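PDB 6DLH: alpha-1,4-endofucoidanase, which probably hydrolyses internal alpha-1,4 linkages of the sulfated algal polysaccharide fucoidan with retention of configuration, using a catalytic domain followed by Ig-like domains. Local coordinates for residues A39-G44 with V78-L83; R143-V148 with D288-G293. One frame throughout, in Å; residues are numbered along the deposited sequence.

Contact 1: residues A39-G44 with V78-L83; sequences AEWMRG and VDYVQL. With CA (calcium ion), chain H.
A calcium site at the foot of the parallel sheet joins G44 to D79, and beside it W41 and M42 pack on the Y80 ring. D79 grips the calcium ion with both carboxylate oxygens; D79 OD1 and D79 OD2 each lie 2.4 Å from the metal. Four waters and the carbonyl of T77 complete the shell. One of these waters donates to G44 O at 2.8 Å, so the 39-44 loop meets the ion through its second sphere. L46 N on D79 OD2 and Q426 NE2 on D79 OD1 help the metal fix the carboxylate's rotation. The W41 indole drives its edge into one face of Y80: a T-shaped pair with W41 six-membered ring and Y80 ring centroids 5.6 Å apart and planes at 82°. The closest atoms are W41 CZ3 and Y80 CD1, at 3.9 Å. With chi1 of 60°, W41 CG sits between its backbone N and carbonyl carbon, and the benzo edge swings over to the strand. M42 SD approaches the same face obliquely, 5.3 Å from the Y80 ring centroid and 39° off its normal, a Met-aromatic contact. The Y80 hydroxyl is hydrogen-bonded to T379, while R143 makes a cation-pi contact with W41. A loop thus packs against one parallel strand, consistent with the base of the (beta/alpha)8-type barrel of GH29-like hydrolases.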
# COMPACT_ATOMS: atom_id res chain seq x y z
N ALA A 39 3.81 21.49 11.38
CA ALA A 39 2.58 20.71 11.31
C ALA A 39 1.37 21.64 11.44
O ALA A 39 0.28 21.20 11.83
CB ALA A 39 2.59 19.64 12.38
N GLU A 40 1.55 22.92 11.10
CA GLU A 40 0.49 23.89 11.29
C GLU A 40 -0.70 23.56 10.38
O GLU A 40 -1.84 23.91 10.67
CB GLU A 40 1.02 25.32 11.09
CG GLU A 40 -0.05 26.37 10.83
CD GLU A 40 -1.03 26.63 11.97
OE1 GLU A 40 -0.68 26.34 13.15
OE2 GLU A 40 -2.14 27.12 11.68
N TRP A 41 -0.41 22.87 9.26
CA TRP A 41 -1.43 22.51 8.29
C TRP A 41 -2.34 21.43 8.87
O TRP A 41 -3.45 21.23 8.39
CB TRP A 41 -0.78 22.04 6.98
CG TRP A 41 0.10 20.85 7.17
CD1 TRP A 41 1.45 20.86 7.36
CD2 TRP A 41 -0.30 19.46 7.17
NE1 TRP A 41 1.92 19.58 7.48
CE2 TRP A 41 0.87 18.70 7.37
CE3 TRP A 41 -1.52 18.79 7.04
CZ2 TRP A 41 0.85 17.30 7.44
CZ3 TRP A 41 -1.54 17.41 7.10
CH2 TRP A 41 -0.37 16.68 7.30
N MET A 42 -1.83 20.73 9.89
CA MET A 42 -2.51 19.63 10.56
C MET A 42 -3.69 20.16 11.39
O MET A 42 -4.64 19.42 11.64
CB MET A 42 -1.52 18.87 11.44
CG MET A 42 -2.10 17.70 12.20
SD MET A 42 -1.52 16.09 11.63
CE MET A 42 0.20 16.44 11.25
N ARG A 43 -3.64 21.44 11.77
CA ARG A 43 -4.74 22.06 12.50
C ARG A 43 -5.94 22.23 11.57
O ARG A 43 -5.84 22.89 10.54
CB ARG A 43 -4.30 23.38 13.16
CG ARG A 43 -3.50 23.17 14.44
CD ARG A 43 -2.91 24.43 15.04
NE ARG A 43 -3.88 25.27 15.72
CZ ARG A 43 -4.33 26.44 15.27
NH1 ARG A 43 -3.79 26.98 14.18
NH2 ARG A 43 -5.32 27.06 15.89
N GLY A 44 -7.07 21.62 11.96
CA GLY A 44 -8.29 21.62 11.17
C GLY A 44 -8.31 20.52 10.10
O GLY A 44 -9.25 20.45 9.31
N VAL A 78 -11.45 16.60 2.77
CA VAL A 78 -10.39 15.74 3.28
C VAL A 78 -9.03 16.32 2.86
O VAL A 78 -8.89 16.91 1.80
CB VAL A 78 -10.58 14.29 2.81
CG1 VAL A 78 -10.62 14.16 1.29
CG2 VAL A 78 -9.53 13.37 3.41
N ASP A 79 -8.02 16.11 3.72
CA ASP A 79 -6.75 16.82 3.60
C ASP A 79 -5.61 15.85 3.30
O ASP A 79 -4.68 16.20 2.58
CB ASP A 79 -6.51 17.68 4.85
CG ASP A 79 -7.56 18.76 5.03
OD1 ASP A 79 -7.65 19.66 4.17
OD2 ASP A 79 -8.31 18.69 6.03
N TYR A 80 -5.68 14.64 3.85
CA TYR A 80 -4.54 13.73 3.75
C TYR A 80 -4.97 12.28 3.96
O TYR A 80 -6.07 12.01 4.46
CB TYR A 80 -3.42 14.17 4.71
CG TYR A 80 -3.71 13.97 6.18
CD1 TYR A 80 -4.46 14.89 6.90
CD2 TYR A 80 -3.20 12.87 6.85
CE1 TYR A 80 -4.72 14.70 8.26
CE2 TYR A 80 -3.44 12.67 8.21
CZ TYR A 80 -4.21 13.59 8.91
OH TYR A 80 -4.45 13.38 10.24
N VAL A 81 -4.09 11.36 3.56
CA VAL A 81 -4.26 9.93 3.73
C VAL A 81 -2.97 9.35 4.32
O VAL A 81 -1.88 9.71 3.90
CB VAL A 81 -4.59 9.26 2.38
CG1 VAL A 81 -4.70 7.74 2.50
CG2 VAL A 81 -5.85 9.83 1.74
N GLN A 82 -3.13 8.44 5.30
CA GLN A 82 -2.03 7.70 5.88
C GLN A 82 -1.79 6.42 5.09
O GLN A 82 -2.74 5.68 4.80
CB GLN A 82 -2.28 7.39 7.37
CG GLN A 82 -1.16 6.57 8.02
CD GLN A 82 -1.38 6.25 9.48
OE1 GLN A 82 -1.26 5.10 9.89
NE2 GLN A 82 -1.69 7.26 10.27
N LEU A 83 -0.52 6.18 4.74
CA LEU A 83 -0.07 5.01 4.00
C LEU A 83 0.95 4.26 4.84
O LEU A 83 1.68 4.86 5.63
CB LEU A 83 0.59 5.46 2.70
CG LEU A 83 -0.26 6.29 1.74
CD1 LEU A 83 0.63 6.94 0.69
CD2 LEU A 83 -1.34 5.42 1.09
CA CA H . -9.78 20.27 5.01
O HOH W 1 -10.92 19.84 7.12
O HOH W 2 -8.70 21.91 6.20
O HOH W 3 -11.95 21.69 5.13
O HOH W 4 -9.68 21.32 2.89

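Contact 2: residues R143-V148 with D288-G293; sequences RTEIYV and DDYTFG
E145 and Y290 meet in the interior of the (beta/alpha) barrel-like catalytic domain, where strand 143-149 faces a loop that follows strand 266-269. E145 CB points toward 288-293, but the contact with that loop begins only at CG; Y80 of strand 80-84 also touches this side chain. E145 CG stands anti to the backbone N (chi1 -180°), and the chain stays extended beyond, carrying the carboxylate well inward. On the way E145 CG passes 3.5 Å from Y290 OH, a plain packing contact. E145 CD is brought near the same hydroxyl by the bond at OE2. At the tip the two oxygens divide their work. E145 OE1 takes hydrogen bonds with the Q82 amide and the T379 hydroxyl, tying the carboxylate to the neighbouring strand 80-84 and to strand 377-379. E145 OE2 accepts a short bond from Y290 OH, 2.6 Å long, through its anti lone pair, the one turned away from OE1. The tyrosine ring packs on A266 and A268 of strand 266-269 and on C224 of strand 222-226. A leucine in place of E145 would probably leave the buried Y290 hydroxyl without its acceptor and the Q82 amide without a mate. Bonds at both oxygens hold the carboxylate against rotation, its plane turned 42° from that of the phenol. Near the plane of the Y290 ring, E145 OE2 sits at the ring's edge, 3.4 Å from Y290 CE2.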
# COMPACT_ATOMS: atom_id res chain seq x y z
N ARG A 143 -2.28 15.72 0.94
CA ARG A 143 -1.01 15.51 1.63
C ARG A 143 -0.95 14.07 2.11
O ARG A 143 -1.92 13.33 1.96
CB ARG A 143 -0.86 16.53 2.77
CG ARG A 143 -0.51 17.93 2.29
CD ARG A 143 -0.72 19.06 3.28
NE ARG A 143 0.57 19.47 3.80
CZ ARG A 143 1.17 20.63 3.55
NH1 ARG A 143 0.47 21.72 3.28
NH2 ARG A 143 2.48 20.69 3.61
N THR A 144 0.20 13.66 2.65
CA THR A 144 0.40 12.26 3.03
C THR A 144 1.01 12.17 4.43
O THR A 144 1.74 13.06 4.86
CB THR A 144 1.23 11.50 1.99
OG1 THR A 144 2.59 11.90 2.16
CG2 THR A 144 0.81 11.79 0.57
N GLU A 145 0.65 11.08 5.12
CA GLU A 145 1.19 10.69 6.41
C GLU A 145 1.67 9.26 6.25
O GLU A 145 0.96 8.44 5.67
CB GLU A 145 0.10 10.80 7.49
CG GLU A 145 0.54 10.42 8.90
CD GLU A 145 -0.55 10.39 9.98
OE1 GLU A 145 -1.71 10.04 9.65
OE2 GLU A 145 -0.24 10.69 11.16
N ILE A 146 2.87 8.96 6.76
CA ILE A 146 3.46 7.66 6.52
C ILE A 146 3.61 6.92 7.84
O ILE A 146 4.18 7.46 8.79
CB ILE A 146 4.80 7.78 5.75
CG1 ILE A 146 4.62 8.48 4.40
CG2 ILE A 146 5.47 6.42 5.62
CD1 ILE A 146 3.85 7.68 3.37
N TYR A 147 3.12 5.67 7.87
CA TYR A 147 3.16 4.83 9.05
C TYR A 147 4.41 3.95 9.02
O TYR A 147 4.66 3.26 8.03
CB TYR A 147 1.93 3.94 9.13
CG TYR A 147 1.99 2.93 10.26
CD1 TYR A 147 2.69 1.74 10.12
CD2 TYR A 147 1.35 3.17 11.46
CE1 TYR A 147 2.76 0.82 11.16
CE2 TYR A 147 1.40 2.26 12.50
CZ TYR A 147 2.11 1.08 12.35
OH TYR A 147 2.14 0.19 13.39
N VAL A 148 5.15 3.95 10.13
CA VAL A 148 6.30 3.08 10.33
C VAL A 148 6.20 2.49 11.73
O VAL A 148 6.04 3.22 12.71
CB VAL A 148 7.63 3.84 10.15
CG1 VAL A 148 8.82 2.99 10.61
CG2 VAL A 148 7.84 4.30 8.71
N ASP A 288 8.65 15.35 18.46
CA ASP A 288 7.24 15.29 18.09
C ASP A 288 6.79 16.65 17.56
O ASP A 288 6.89 17.66 18.25
CB ASP A 288 6.38 14.89 19.29
CG ASP A 288 6.40 13.40 19.60
OD1 ASP A 288 5.85 12.62 18.78
OD2 ASP A 288 6.95 13.03 20.65
N ASP A 289 6.28 16.66 16.33
CA ASP A 289 5.64 17.84 15.77
C ASP A 289 4.14 17.78 16.05
O ASP A 289 3.48 18.81 16.10
CB ASP A 289 5.91 17.98 14.26
CG ASP A 289 7.37 18.20 13.92
OD1 ASP A 289 7.86 19.33 14.14
OD2 ASP A 289 8.01 17.25 13.44
N TYR A 290 3.62 16.55 16.20
CA TYR A 290 2.23 16.35 16.55
C TYR A 290 2.09 15.11 17.43
O TYR A 290 3.00 14.28 17.50
CB TYR A 290 1.33 16.27 15.31
CG TYR A 290 1.52 15.08 14.40
CD1 TYR A 290 2.67 14.92 13.64
CD2 TYR A 290 0.51 14.14 14.26
CE1 TYR A 290 2.84 13.84 12.79
CE2 TYR A 290 0.66 13.05 13.41
CZ TYR A 290 1.82 12.90 12.66
OH TYR A 290 1.95 11.84 11.83
N THR A 291 0.94 15.00 18.10
CA THR A 291 0.66 13.86 18.95
C THR A 291 0.19 12.70 18.09
O THR A 291 -0.71 12.87 17.27
CB THR A 291 -0.37 14.19 20.04
OG1 THR A 291 -1.60 14.56 19.42
CG2 THR A 291 0.10 15.31 20.95
N PHE A 292 0.81 11.53 18.29
CA PHE A 292 0.39 10.30 17.64
C PHE A 292 -1.11 10.10 17.89
O PHE A 292 -1.87 9.81 16.96
CB PHE A 292 1.22 9.13 18.15
CG PHE A 292 1.07 7.85 17.36
CD1 PHE A 292 0.03 6.97 17.61
CD2 PHE A 292 1.99 7.53 16.37
CE1 PHE A 292 -0.09 5.79 16.89
CE2 PHE A 292 1.87 6.35 15.64
CZ PHE A 292 0.83 5.49 15.90
N GLY A 293 -1.50 10.25 19.17
CA GLY A 293 -2.89 10.35 19.57
C GLY A 293 -3.66 9.04 19.44
O GLY A 293 -4.78 9.03 18.94

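From the N terminus, the loop 39-44 comes first and leads into strand 46-49; contact 1 closes when the chain returns along 78-83, after a helix. Contact 2 opens later, on strand 143-149, and closes only after some 140 residues, at 288-293. The two closures are therefore in series, neither nested nor crossed. They are joined through strands 80-84 and 143-149, neighbours in the parallel sheet: L83 O and Y147 N are probably hydrogen-bonded at 2.8 Å, and Y80 CB packs on R143 O. Contact 1 ties the loop before strand 46-49 to strand 80-84; contact 2 ties strand 143-149 to the loop between strand 266-269 and helix 307-321.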